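Local coordinates for protein CurF (Lyngbya majuscula, PDB 5DP2) that probably forms the cyclopropane ring in curacin A biosynthesis, as an NADP-binding cyclopropanase with an enoyl-reductase fold from a polyketide synthase, at residues A[171-176]-A[310-315]; A[195-200]-A[332-337]; A[242-247]-A[251-256]. One frame throughout, in Å; residues are numbered along the deposited sequence. Where two conformers were deposited one is given.

How the contacts relate
A segment of each contact bonds the same NADP molecule, through Ala171, His333 and Ile256. Contacts 1 and 2 each join the nucleotide-binding half of the enzyme to the loops that lead into strands 313-317 and 336-340. Their centres lie about 9 Å apart. They meet directly, where Pro312 O is 2.9 Å from Lys336 N and Lys314 N is 3.0 Å from Lys336 O, both probable hydrogen bonds. Contact 3 lies within the nucleotide-binding half, its centre about 22 Å from that of contact 1 and about 23 Å from that of contact 2. It still touches contact 1 next to the cofactor, with Ala171 CB 3.9 Å from Ile256 CD1. The nearest atoms of contacts 2 and 3 are about 10 Å apart.

Contact 1: residues A[171-176]-A[310-315]; sequences AGQAAV and PLPYKV. With NAP (NADP nicotinamide-adenine-dinucleotide phosphate), chain B.
Gln173 sets CG anti to its carbonyl carbon (chi1 -77°) and then bends at chi2 (-83°), which swings its amide from the helix toward Pro312. Leu311 also has CG anti to the carbonyl carbon. Its chi2 (-176°) sends CD1 out in line with the chain and leaves CD2 folded to one side, against Gln173 and Ala174. CD2 is the branch that touches. It lies 3.9 Å from Gln173 CB, 3.8 Å from Ala174 N and 4.3 Å from Ala174 CB. The side chains of Gln173 and Pro312 cross at a slant, and Gln173 OE1 meets the CD-CG edge of Pro312, 3.4 Å from CD. The amide is held from elsewhere: NE2 bonds to Ala167 O, and OE1 to Gln201 NE2. Two residues earlier, Ala171 N donates to NADP O2N at 2.9 Å. That bond lies at the start of helix 170-181, whose N-terminal end would probably help stabilise the negative diphosphate, as in Rossmann folds. Helix 140-153 packs beside the contact, with Phe143 touching both Ala174 and Leu311. Leu311 N bonds to Thr138 OG1 just before that helix. Beyond Pro312 the chain enters strand 313-317, which runs parallel to strand 336-340.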
loop_
_atom_site.group_PDB
_atom_site.type_symbol
_atom_site.label_atom_id
_atom_site.label_comp_id
_atom_site.label_asym_id
_atom_site.label_seq_id
_atom_site.Cartn_x
_atom_site.Cartn_y
_atom_site.Cartn_z
ATOM N N ALA A 171 0.715 -2.693 -4.421
ATOM C CA ALA A 171 0.665 -1.408 -5.096
ATOM C C ALA A 171 0.576 -1.594 -6.605
ATOM O O ALA A 171 -0.160 -0.885 -7.296
ATOM C CB ALA A 171 1.867 -0.550 -4.705
ATOM N N GLY A 172 1.371 -2.542 -7.126
ATOM C CA GLY A 172 1.396 -2.789 -8.566
ATOM C C GLY A 172 0.061 -3.268 -9.117
ATOM O O GLY A 172 -0.387 -2.797 -10.176
ATOM N N GLN A 173 -0.594 -4.190 -8.413
ATOM C CA GLN A 173 -1.889 -4.694 -8.876
ATOM C C GLN A 173 -2.930 -3.572 -8.882
ATOM O O GLN A 173 -3.754 -3.463 -9.804
ATOM C CB GLN A 173 -2.374 -5.845 -7.993
ATOM C CG GLN A 173 -1.651 -7.165 -8.287
ATOM C CD GLN A 173 -2.276 -7.898 -9.465
ATOM O OE1 GLN A 173 -3.414 -8.374 -9.367
ATOM N NE2 GLN A 173 -1.571 -7.979 -10.573
ATOM N N ALA A 174 -2.931 -2.747 -7.823
ATOM C CA ALA A 174 -3.841 -1.596 -7.780
ATOM C C ALA A 174 -3.548 -0.632 -8.922
ATOM O O ALA A 174 -4.476 -0.117 -9.571
ATOM C CB ALA A 174 -3.743 -0.884 -6.438
ATOM N N ALA A 175 -2.273 -0.382 -9.183
ATOM C CA ALA A 175 -1.875 0.496 -10.275
ATOM C C ALA A 175 -2.318 -0.051 -11.625
ATOM O O ALA A 175 -2.745 0.732 -12.486
ATOM C CB ALA A 175 -0.376 0.736 -10.231
ATOM N N VAL A 176 -2.227 -1.364 -11.845
ATOM C CA VAL A 176 -2.707 -1.916 -13.118
ATOM C C VAL A 176 -4.203 -1.647 -13.269
ATOM O O VAL A 176 -4.662 -1.197 -14.323
ATOM C CB VAL A 176 -2.395 -3.432 -13.252
ATOM C CG1 VAL A 176 -3.105 -4.009 -14.465
ATOM C CG2 VAL A 176 -0.893 -3.668 -13.348
ATOM N N PRO A 310 -11.578 -5.636 -5.513
ATOM C CA PRO A 310 -10.574 -6.059 -4.556
ATOM C C PRO A 310 -9.394 -6.706 -5.264
ATOM O O PRO A 310 -9.522 -7.332 -6.336
ATOM C CB PRO A 310 -11.294 -7.094 -3.689
ATOM C CG PRO A 310 -12.727 -6.850 -3.893
ATOM C CD PRO A 310 -12.908 -6.208 -5.222
ATOM N N LEU A 311 -8.219 -6.585 -4.651
ATOM C CA LEU A 311 -7.041 -7.303 -5.165
ATOM C C LEU A 311 -7.176 -8.789 -4.948
ATOM O O LEU A 311 -7.859 -9.227 -4.020
ATOM C CB LEU A 311 -5.775 -6.809 -4.456
ATOM C CG LEU A 311 -5.498 -5.323 -4.532
ATOM C CD1 LEU A 311 -4.157 -5.029 -3.864
ATOM C CD2 LEU A 311 -5.565 -4.800 -5.971
ATOM N N PRO A 312 -6.454 -9.595 -5.748
ATOM C CA PRO A 312 -6.223 -11.002 -5.356
ATOM C C PRO A 312 -5.644 -11.035 -3.947
ATOM O O PRO A 312 -4.873 -10.133 -3.583
ATOM C CB PRO A 312 -5.213 -11.505 -6.405
ATOM C CG PRO A 312 -5.402 -10.582 -7.563
ATOM C CD PRO A 312 -5.674 -9.258 -6.945
ATOM N N TYR A 313 -5.990 -12.064 -3.204
ATOM C CA TYR A 313 -5.501 -12.136 -1.825
ATOM C C TYR A 313 -5.295 -13.579 -1.392
ATOM O O TYR A 313 -5.817 -14.523 -1.973
ATOM C CB TYR A 313 -6.448 -11.414 -0.848
ATOM C CG TYR A 313 -7.847 -11.997 -0.765
ATOM C CD1 TYR A 313 -8.103 -13.151 -0.005
ATOM C CD2 TYR A 313 -8.899 -11.447 -1.488
ATOM C CE1 TYR A 313 -9.368 -13.712 0.046
ATOM C CE2 TYR A 313 -10.175 -11.984 -1.432
ATOM C CZ TYR A 313 -10.406 -13.120 -0.663
ATOM O OH TYR A 313 -11.668 -13.674 -0.622
ATOM N N LYS A 314 -4.526 -13.707 -0.313
ATOM C CA LYS A 314 -4.342 -14.951 0.408
ATOM C C LYS A 314 -4.533 -14.661 1.901
ATOM O O LYS A 314 -3.926 -13.706 2.418
ATOM C CB LYS A 314 -2.964 -15.558 0.165
ATOM C CG LYS A 314 -2.829 -16.904 0.883
ATOM C CD LYS A 314 -1.532 -17.625 0.586
ATOM C CE LYS A 314 -1.365 -18.842 1.449
ATOM N NZ LYS A 314 -2.254 -19.933 0.996
ATOM N N VAL A 315 -5.369 -15.465 2.554
ATOM C CA VAL A 315 -5.692 -15.257 3.967
ATOM C C VAL A 315 -4.823 -16.148 4.855
ATOM O O VAL A 315 -4.588 -17.334 4.557
ATOM C CB VAL A 315 -7.170 -15.555 4.245
ATOM C CG1 VAL A 315 -7.505 -15.552 5.733
ATOM C CG2 VAL A 315 -8.063 -14.589 3.520
HETATM P PA NAP B . 4.430 -5.739 -2.775
HETATM O O1A NAP B . 3.255 -6.642 -2.621
HETATM O O2A NAP B . 4.576 -4.940 -4.018
HETATM O O5B NAP B . 5.734 -6.625 -2.515
HETATM C C5B NAP B . 7.035 -6.165 -2.905
HETATM C C4B NAP B . 7.273 -6.267 -4.396
HETATM O O4B NAP B . 8.628 -5.973 -4.647
HETATM C C3B NAP B . 6.976 -7.618 -4.977
HETATM O O3B NAP B . 5.890 -7.478 -5.896
HETATM C C2B NAP B . 8.273 -8.053 -5.686
HETATM O O2B NAP B . 8.173 -8.541 -6.994
HETATM C C1B NAP B . 9.059 -6.760 -5.778
HETATM N N9A NAP B . 10.499 -6.913 -5.624
HETATM C C8A NAP B . 11.206 -6.954 -4.441
HETATM N N7A NAP B . 12.529 -7.099 -4.684
HETATM C C5A NAP B . 12.667 -7.137 -6.016
HETATM C C6A NAP B . 13.772 -7.264 -6.910
HETATM N N6A NAP B . 15.023 -7.377 -6.420
HETATM N N1A NAP B . 13.535 -7.258 -8.215
HETATM C C2A NAP B . 12.281 -7.143 -8.665
HETATM N N3A NAP B . 11.171 -7.016 -7.932
HETATM C C4A NAP B . 11.369 -7.033 -6.623
HETATM O O3 NAP B . 4.503 -4.729 -1.523
HETATM P PN NAP B . 3.654 -3.402 -1.233
HETATM O O1N NAP B . 3.362 -3.379 0.217
HETATM O O2N NAP B . 2.516 -3.279 -2.203
HETATM O O5D NAP B . 4.727 -2.295 -1.506
HETATM C C5D NAP B . 5.212 -2.111 -2.856
HETATM C C4D NAP B . 6.513 -1.270 -2.831
HETATM O O4D NAP B . 6.149 0.079 -2.703
HETATM C C3D NAP B . 7.440 -1.558 -1.644
HETATM O O3D NAP B . 8.782 -1.261 -2.053
HETATM C C2D NAP B . 6.945 -0.604 -0.587
HETATM O O2D NAP B . 7.984 -0.306 0.350
HETATM C C1D NAP B . 6.536 0.586 -1.414
HETATM N N1N NAP B . 5.392 1.427 -1.001
HETATM C C2N NAP B . 5.559 2.762 -0.872
HETATM C C3N NAP B . 4.519 3.610 -0.501
HETATM C C7N NAP B . 4.757 5.076 -0.376
HETATM O O7N NAP B . 3.859 5.701 0.145
HETATM N N7N NAP B . 5.920 5.601 -0.848
HETATM C C4N NAP B . 3.255 3.062 -0.255
HETATM C C5N NAP B . 3.107 1.688 -0.397
HETATM C C6N NAP B . 4.185 0.878 -0.775
HETATM P P2B NAP B . 7.642 -10.000 -7.376
HETATM O O1X NAP B . 6.156 -10.021 -7.044
HETATM O O2X NAP B . 7.925 -10.074 -8.849
HETATM O O3X NAP B . 8.425 -10.985 -6.542
#

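Contact 2: residues A[195-200]-A[332-337]. With NAP (NADP nicotinamide-adenine-dinucleotide phosphate), chain B.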
loop_
_atom_site.group_PDB
_atom_site.type_symbol
_atom_site.label_atom_id
_atom_site.label_comp_id
_atom_site.label_asym_id
_atom_site.label_seq_id
_atom_site.Cartn_x
_atom_site.Cartn_y
_atom_site.Cartn_z
ATOM N N ILE A 195 5.027 -14.020 -14.620
ATOM C CA ILE A 195 4.669 -13.396 -15.902
ATOM C C ILE A 195 3.392 -13.986 -16.473
ATOM O O ILE A 195 2.497 -13.254 -16.901
ATOM C CB ILE A 195 5.855 -13.494 -16.896
ATOM C CG1 ILE A 195 6.984 -12.554 -16.428
ATOM C CG2 ILE A 195 5.394 -13.168 -18.317
ATOM C CD1 ILE A 195 8.265 -12.629 -17.244
ATOM N N SER A 196 3.290 -15.315 -16.493
ATOM C CA SER A 196 2.130 -15.972 -17.055
ATOM C C SER A 196 0.857 -15.575 -16.324
ATOM O O SER A 196 -0.224 -15.477 -16.943
ATOM C CB SER A 196 2.321 -17.504 -16.972
ATOM O OG SER A 196 2.442 -17.944 -15.613
ATOM N N VAL A 197 0.966 -15.380 -15.016
ATOM C CA VAL A 197 -0.176 -15.005 -14.207
ATOM C C VAL A 197 -0.699 -13.623 -14.646
ATOM O O VAL A 197 -1.903 -13.416 -14.814
ATOM C CB VAL A 197 0.181 -15.021 -12.691
ATOM C CG1 VAL A 197 -1.005 -14.570 -11.852
ATOM C CG2 VAL A 197 0.658 -16.401 -12.254
ATOM N N LEU A 198 0.211 -12.675 -14.858
ATOM C CA LEU A 198 -0.190 -11.333 -15.264
ATOM C C LEU A 198 -0.737 -11.326 -16.714
ATOM O O LEU A 198 -1.682 -10.594 -17.035
ATOM C CB LEU A 198 0.944 -10.346 -15.134
ATOM C CG LEU A 198 1.057 -9.762 -13.723
ATOM C CD1 LEU A 198 0.950 -10.678 -12.524
ATOM C CD2 LEU A 198 2.222 -8.845 -13.639
ATOM N N ARG A 199 -0.179 -12.141 -17.601
ATOM C CA ARG A 199 -0.743 -12.247 -18.948
ATOM C C ARG A 199 -2.181 -12.787 -18.867
ATOM O O ARG A 199 -3.064 -12.288 -19.588
ATOM C CB ARG A 199 0.166 -13.093 -19.847
ATOM C CG ARG A 199 1.506 -12.432 -20.145
ATOM C CD ARG A 199 2.406 -13.289 -21.038
ATOM N NE ARG A 199 3.670 -12.598 -21.311
ATOM C CZ ARG A 199 4.836 -13.183 -21.574
ATOM N NH1 ARG A 199 4.950 -14.501 -21.611
ATOM N NH2 ARG A 199 5.914 -12.436 -21.739
ATOM N N GLU A 200 -2.438 -13.751 -17.976
ATOM C CA GLU A 200 -3.787 -14.299 -17.817
ATOM C C GLU A 200 -4.764 -13.251 -17.281
ATOM O O GLU A 200 -5.971 -13.298 -17.566
ATOM C CB GLU A 200 -3.779 -15.546 -16.925
ATOM C CG GLU A 200 -3.084 -16.735 -17.564
ATOM C CD GLU A 200 -3.389 -18.053 -16.885
ATOM O OE1 GLU A 200 -4.256 -18.084 -15.979
ATOM O OE2 GLU A 200 -2.754 -19.066 -17.264
ATOM N N LYS A 332 5.882 -14.683 -2.378
ATOM C CA LYS A 332 5.145 -15.840 -2.856
ATOM C C LYS A 332 3.779 -15.507 -3.417
ATOM O O LYS A 332 3.024 -16.409 -3.774
ATOM C CB LYS A 332 4.990 -16.855 -1.706
ATOM C CG LYS A 332 6.289 -17.397 -1.180
ATOM C CD LYS A 332 6.021 -18.388 -0.059
ATOM C CE LYS A 332 7.241 -19.159 0.347
ATOM N NZ LYS A 332 6.887 -20.254 1.294
ATOM N N HIS A 333 3.475 -14.218 -3.489
ATOM C CA HIS A 333 2.100 -13.742 -3.645
ATOM C C HIS A 333 1.806 -13.070 -4.985
ATOM O O HIS A 333 2.667 -12.645 -5.728
ATOM C CB HIS A 333 1.842 -12.717 -2.537
ATOM C CG HIS A 333 2.671 -11.495 -2.680
ATOM N ND1 HIS A 333 4.048 -11.541 -2.838
ATOM C CD2 HIS A 333 2.307 -10.193 -2.761
ATOM C CE1 HIS A 333 4.478 -10.303 -3.010
ATOM N NE2 HIS A 333 3.447 -9.467 -2.957
ATOM N N ILE A 334 0.497 -12.947 -5.234
ATOM C CA ILE A 334 -0.064 -11.988 -6.179
ATOM C C ILE A 334 -1.080 -11.162 -5.380
ATOM O O ILE A 334 -2.002 -11.745 -4.782
ATOM C CB ILE A 334 -0.801 -12.667 -7.350
ATOM C CG1 ILE A 334 0.091 -13.667 -8.083
ATOM C CG2 ILE A 334 -1.423 -11.616 -8.267
ATOM C CD1 ILE A 334 1.144 -13.016 -8.920
ATOM N N GLY A 335 -0.933 -9.845 -5.356
ATOM C CA GLY A 335 -1.920 -9.013 -4.646
ATOM C C GLY A 335 -1.562 -8.806 -3.188
ATOM O O GLY A 335 -0.463 -8.301 -2.878
ATOM N N LYS A 336 -2.486 -9.165 -2.298
ATOM C CA LYS A 336 -2.412 -8.816 -0.889
ATOM C C LYS A 336 -2.357 -10.077 0.005
ATOM O O LYS A 336 -3.016 -11.081 -0.288
ATOM C CB LYS A 336 -3.626 -7.936 -0.492
ATOM C CG LYS A 336 -3.377 -6.942 0.661
ATOM C CD LYS A 336 -2.617 -5.703 0.209
ATOM C CE LYS A 336 -2.306 -4.746 1.372
ATOM N NZ LYS A 336 -1.627 -3.490 0.925
ATOM N N ILE A 337 -1.646 -9.956 1.130
ATOM C CA ILE A 337 -1.685 -10.971 2.165
ATOM C C ILE A 337 -2.490 -10.397 3.321
ATOM O O ILE A 337 -2.163 -9.324 3.838
ATOM C CB ILE A 337 -0.264 -11.356 2.538
ATOM C CG1 ILE A 337 0.449 -11.906 1.289
ATOM C CG2 ILE A 337 -0.286 -12.361 3.684
ATOM C CD1 ILE A 337 1.944 -11.774 1.376
HETATM P PA NAP B . 4.430 -5.739 -2.775
HETATM O O1A NAP B . 3.255 -6.642 -2.621
HETATM O O2A NAP B . 4.576 -4.940 -4.018
HETATM O O5B NAP B . 5.734 -6.625 -2.515
HETATM C C5B NAP B . 7.035 -6.165 -2.905
HETATM C C4B NAP B . 7.273 -6.267 -4.396
HETATM O O4B NAP B . 8.628 -5.973 -4.647
HETATM C C3B NAP B . 6.976 -7.618 -4.977
HETATM O O3B NAP B . 5.890 -7.478 -5.896
HETATM C C2B NAP B . 8.273 -8.053 -5.686
HETATM O O2B NAP B . 8.173 -8.541 -6.994
HETATM C C1B NAP B . 9.059 -6.760 -5.778
HETATM N N9A NAP B . 10.499 -6.913 -5.624
HETATM C C8A NAP B . 11.206 -6.954 -4.441
HETATM N N7A NAP B . 12.529 -7.099 -4.684
HETATM C C5A NAP B . 12.667 -7.137 -6.016
HETATM C C6A NAP B . 13.772 -7.264 -6.910
HETATM N N6A NAP B . 15.023 -7.377 -6.420
HETATM N N1A NAP B . 13.535 -7.258 -8.215
HETATM C C2A NAP B . 12.281 -7.143 -8.665
HETATM N N3A NAP B . 11.171 -7.016 -7.932
HETATM C C4A NAP B . 11.369 -7.033 -6.623
HETATM O O3 NAP B . 4.503 -4.729 -1.523
HETATM P PN NAP B . 3.654 -3.402 -1.233
HETATM O O1N NAP B . 3.362 -3.379 0.217
HETATM O O2N NAP B . 2.516 -3.279 -2.203
HETATM O O5D NAP B . 4.727 -2.295 -1.506
HETATM C C5D NAP B . 5.212 -2.111 -2.856
HETATM C C4D NAP B . 6.513 -1.270 -2.831
HETATM O O4D NAP B . 6.149 0.079 -2.703
HETATM C C3D NAP B . 7.440 -1.558 -1.644
HETATM O O3D NAP B . 8.782 -1.261 -2.053
HETATM C C2D NAP B . 6.945 -0.604 -0.587
HETATM O O2D NAP B . 7.984 -0.306 0.350
HETATM C C1D NAP B . 6.536 0.586 -1.414
HETATM N N1N NAP B . 5.392 1.427 -1.001
HETATM C C2N NAP B . 5.559 2.762 -0.872
HETATM C C3N NAP B . 4.519 3.610 -0.501
HETATM C C7N NAP B . 4.757 5.076 -0.376
HETATM O O7N NAP B . 3.859 5.701 0.145
HETATM N N7N NAP B . 5.920 5.601 -0.848
HETATM C C4N NAP B . 3.255 3.062 -0.255
HETATM C C5N NAP B . 3.107 1.688 -0.397
HETATM C C6N NAP B . 4.185 0.878 -0.775
HETATM P P2B NAP B . 7.642 -10.000 -7.376
HETATM O O1X NAP B . 6.156 -10.021 -7.044
HETATM O O2X NAP B . 7.925 -10.074 -8.849
HETATM O O3X NAP B . 8.425 -10.985 -6.542
#
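His333 NE2 donates a hydrogen bond to NADP O1A at 2.9 Å, with an N-H...O angle of 159°. O1A sits at the edge of the imidazole, near its plane, and belongs to the adenosine-side phosphate of the diphosphate. Gly335 O lies at the edge of the same ring, in its plane. The His333 carbonyl oxygen is also used, by Lys194 NZ, and Lys194 itself bonds to NADP. The next residue, Ile334, carries the contact with helix 195-200. Its CG1 is anti to the carbonyl carbon (chi1 -55°), and its CD1 turns to the side at chi2 (-73°). CD1 meets Val197 CG1 at 4.0 Å, and Ile334 CG1 lies equally close to that methyl. The side chains lie alongside each other and run in opposite senses. Leu198 adds a looser touch, its CD1 4.3 Å from Ile334 CD1. The patch is small and apolar, burying 98 Å² in all. Leu198 continues inward onto Thr190 and Val206, so helix 195-200 rests on strands 185-190 and 205-208 of the parallel nucleotide-binding sheet. On the other side, the chain from Ile334 turns through Gly335, bonded to the Ser168 backbone, into strand 336-340. That strand lies between strands 313-317 and 39-48 of the other sheet.

Contact 3: residues A[242-247]-A[251-256]; sequences KNIDIL and GRYIEI. With NAP (NADP nicotinamide-adenine-dinucleotide phosphate), chain B.
Leu247 packs tightly on the start of strand 251-255. Its CD2 lies 4.1 Å from Gly251 C and 3.9 Å from Arg252 O, close to a backbone where Gly251 has no side chain. Its CD1 meets Tyr253 CB at 3.9 Å, the two side chains crossing at about a right angle. Ile244 adds to this buried side: its CG1 approaches the Tyr253 ring obliquely, 4.0 Å from CD2. The looser side is partly exposed. There the Arg252 side chain starts out away from residues 242-247, and its guanidinium is held by Ala154 O and a salt bridge to Glu160. The contact closes a beta-alpha-beta crossover, in which helix 239-245 links parallel neighbours 227-232 and 251-255. Farther along, Tyr253 OH donates to the anti lone pair of Glu255 OE1 at 2.6 Å. Asn232 ND2 and Gly257 N also bond the carboxylate. The contact itself is thus apolar, while just past the strand Ile256 O takes a nearly straight bond from the nicotinamide carboxamide, NADP N7N (2.9 Å, 172°).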
loop_
_atom_site.group_PDB
_atom_site.type_symbol
_atom_site.label_atom_id
_atom_site.label_comp_id
_atom_site.label_asym_id
_atom_site.label_seq_id
_atom_site.Cartn_x
_atom_site.Cartn_y
_atom_site.Cartn_z
ATOM N N LYS A 242 18.107 3.531 -15.327
ATOM C CA LYS A 242 17.541 2.781 -16.446
ATOM C C LYS A 242 16.095 3.180 -16.719
ATOM O O LYS A 242 15.677 3.281 -17.882
ATOM C CB LYS A 242 17.649 1.268 -16.187
ATOM C CG LYS A 242 19.051 0.709 -16.326
ATOM C CD LYS A 242 19.376 0.310 -17.756
ATOM C CE LYS A 242 20.859 0.015 -17.915
ATOM N NZ LYS A 242 21.428 -0.619 -16.697
ATOM N N ASN A 243 15.325 3.396 -15.643
ATOM C CA ASN A 243 13.960 3.901 -15.794
ATOM C C ASN A 243 13.938 5.317 -16.345
ATOM O O ASN A 243 13.142 5.637 -17.254
ATOM C CB ASN A 243 13.242 3.850 -14.446
ATOM C CG ASN A 243 12.617 2.486 -14.199
ATOM O OD1 ASN A 243 11.828 2.011 -15.011
ATOM N ND2 ASN A 243 12.877 1.912 -13.079
ATOM N N ILE A 244 14.779 6.206 -15.811
ATOM C CA ILE A 244 14.787 7.579 -16.318
ATOM C C ILE A 244 15.028 7.564 -17.832
ATOM O O ILE A 244 14.406 8.326 -18.595
ATOM C CB ILE A 244 15.811 8.440 -15.552
ATOM C CG1 ILE A 244 15.358 8.631 -14.101
ATOM C CG2 ILE A 244 16.017 9.786 -16.245
ATOM C CD1 ILE A 244 16.444 9.186 -13.188
ATOM N N ASP A 245 15.962 6.713 -18.282
ATOM C CA ASP A 245 16.345 6.703 -19.679
ATOM C C ASP A 245 15.266 6.239 -20.642
ATOM O O ASP A 245 15.360 6.564 -21.824
ATOM C CB ASP A 245 17.604 5.905 -19.858
ATOM C CG ASP A 245 18.849 6.611 -19.242
ATOM O OD1 ASP A 245 18.748 7.813 -18.877
ATOM O OD2 ASP A 245 19.899 5.983 -19.237
ATOM N N ILE A 246 14.251 5.515 -20.160
ATOM C CA ILE A 246 13.171 5.049 -21.026
ATOM C C ILE A 246 11.911 5.899 -20.909
ATOM O O ILE A 246 10.888 5.556 -21.513
ATOM C CB ILE A 246 12.865 3.562 -20.862
ATOM C CG1 ILE A 246 12.398 3.229 -19.456
ATOM C CG2 ILE A 246 14.047 2.742 -21.350
ATOM C CD1 ILE A 246 11.939 1.813 -19.287
ATOM N N LEU A 247 11.982 7.048 -20.229
ATOM C CA LEU A 247 10.878 7.999 -20.265
ATOM C C LEU A 247 10.836 8.694 -21.617
ATOM O O LEU A 247 11.871 9.190 -22.112
ATOM C CB LEU A 247 11.020 9.026 -19.139
ATOM C CG LEU A 247 10.723 8.449 -17.778
ATOM C CD1 LEU A 247 11.313 9.324 -16.677
ATOM C CD2 LEU A 247 9.245 8.263 -17.549
ATOM N N GLY A 251 8.165 12.822 -19.850
ATOM C CA GLY A 251 7.574 11.731 -19.082
ATOM C C GLY A 251 7.550 12.024 -17.584
ATOM O O GLY A 251 8.305 12.849 -17.071
ATOM N N ARG A 252 6.656 11.291 -16.905
ATOM C CA ARG A 252 6.415 11.447 -15.481
ATOM C C ARG A 252 6.886 10.193 -14.746
ATOM O O ARG A 252 6.435 9.084 -15.029
ATOM C CB ARG A 252 4.950 11.762 -15.200
ATOM C CG ARG A 252 4.477 13.080 -15.837
ATOM C CD ARG A 252 3.777 12.927 -17.178
ATOM N NE ARG A 252 2.420 12.423 -17.005
ATOM C CZ ARG A 252 1.661 11.962 -18.004
ATOM N NH1 ARG A 252 2.160 11.793 -19.218
ATOM N NH2 ARG A 252 0.414 11.629 -17.751
ATOM N N TYR A 253 7.786 10.408 -13.782
ATOM C CA TYR A 253 8.427 9.343 -13.013
ATOM C C TYR A 253 7.880 9.366 -11.597
ATOM O O TYR A 253 8.226 10.268 -10.829
ATOM C CB TYR A 253 9.953 9.557 -13.071
ATOM C CG TYR A 253 10.814 8.711 -12.198
ATOM C CD1 TYR A 253 10.394 7.523 -11.642
ATOM C CD2 TYR A 253 12.098 9.177 -11.848
ATOM C CE1 TYR A 253 11.190 6.822 -10.729
ATOM C CE2 TYR A 253 12.893 8.496 -10.950
ATOM C CZ TYR A 253 12.434 7.329 -10.384
ATOM O OH TYR A 253 13.195 6.706 -9.426
ATOM N N ILE A 254 7.032 8.392 -11.290
ATOM C CA ILE A 254 6.468 8.224 -9.955
ATOM C C ILE A 254 7.349 7.240 -9.206
ATOM O O ILE A 254 7.573 6.112 -9.657
ATOM C CB ILE A 254 5.037 7.679 -10.005
ATOM C CG1 ILE A 254 4.113 8.506 -10.914
ATOM C CG2 ILE A 254 4.486 7.580 -8.600
ATOM C CD1 ILE A 254 2.895 7.704 -11.310
ATOM N N GLU A 255 7.849 7.662 -8.027
ATOM C CA GLU A 255 8.722 6.808 -7.222
ATOM C C GLU A 255 8.101 6.620 -5.844
ATOM O O GLU A 255 7.963 7.617 -5.080
ATOM C CB GLU A 255 10.132 7.394 -7.115
ATOM C CG GLU A 255 11.111 6.501 -6.343
ATOM C CD GLU A 255 11.228 5.103 -6.953
ATOM O OE1 GLU A 255 11.817 5.013 -8.063
ATOM O OE2 GLU A 255 10.733 4.122 -6.369
ATOM N N ILE A 256 7.750 5.378 -5.534
ATOM C CA ILE A 256 7.228 5.058 -4.210
ATOM C C ILE A 256 8.241 4.289 -3.366
ATOM O O ILE A 256 7.998 4.085 -2.177
ATOM C CB ILE A 256 5.862 4.340 -4.252
ATOM C CG1 ILE A 256 5.943 2.911 -4.794
ATOM C CG2 ILE A 256 4.857 5.185 -5.043
ATOM C CD1 ILE A 256 4.654 2.118 -4.676
HETATM P PA NAP B . 4.430 -5.739 -2.775
HETATM O O1A NAP B . 3.255 -6.642 -2.621
HETATM O O2A NAP B . 4.576 -4.940 -4.018
HETATM O O5B NAP B . 5.734 -6.625 -2.515
HETATM C C5B NAP B . 7.035 -6.165 -2.905
HETATM C C4B NAP B . 7.273 -6.267 -4.396
HETATM O O4B NAP B . 8.628 -5.973 -4.647
HETATM C C3B NAP B . 6.976 -7.618 -4.977
HETATM O O3B NAP B . 5.890 -7.478 -5.896
HETATM C C2B NAP B . 8.273 -8.053 -5.686
HETATM O O2B NAP B . 8.173 -8.541 -6.994
HETATM C C1B NAP B . 9.059 -6.760 -5.778
HETATM N N9A NAP B . 10.499 -6.913 -5.624
HETATM C C8A NAP B . 11.206 -6.954 -4.441
HETATM N N7A NAP B . 12.529 -7.099 -4.684
HETATM C C5A NAP B . 12.667 -7.137 -6.016
HETATM C C6A NAP B . 13.772 -7.264 -6.910
HETATM N N6A NAP B . 15.023 -7.377 -6.420
HETATM N N1A NAP B . 13.535 -7.258 -8.215
HETATM C C2A NAP B . 12.281 -7.143 -8.665
HETATM N N3A NAP B . 11.171 -7.016 -7.932
HETATM C C4A NAP B . 11.369 -7.033 -6.623
HETATM O O3 NAP B . 4.503 -4.729 -1.523
HETATM P PN NAP B . 3.654 -3.402 -1.233
HETATM O O1N NAP B . 3.362 -3.379 0.217
HETATM O O2N NAP B . 2.516 -3.279 -2.203
HETATM O O5D NAP B . 4.727 -2.295 -1.506
HETATM C C5D NAP B . 5.212 -2.111 -2.856
HETATM C C4D NAP B . 6.513 -1.270 -2.831
HETATM O O4D NAP B . 6.149 0.079 -2.703
HETATM C C3D NAP B . 7.440 -1.558 -1.644
HETATM O O3D NAP B . 8.782 -1.261 -2.053
HETATM C C2D NAP B . 6.945 -0.604 -0.587
HETATM O O2D NAP B . 7.984 -0.306 0.350
HETATM C C1D NAP B . 6.536 0.586 -1.414
HETATM N N1N NAP B . 5.392 1.427 -1.001
HETATM C C2N NAP B . 5.559 2.762 -0.872
HETATM C C3N NAP B . 4.519 3.610 -0.501
HETATM C C7N NAP B . 4.757 5.076 -0.376
HETATM O O7N NAP B . 3.859 5.701 0.145
HETATM N N7N NAP B . 5.920 5.601 -0.848
HETATM C C4N NAP B . 3.255 3.062 -0.255
HETATM C C5N NAP B . 3.107 1.688 -0.397
HETATM C C6N NAP B . 4.185 0.878 -0.775
HETATM P P2B NAP B . 7.642 -10.000 -7.376
HETATM O O1X NAP B . 6.156 -10.021 -7.044
HETATM O O2X NAP B . 7.925 -10.074 -8.849
HETATM O O3X NAP B . 8.425 -10.985 -6.542
#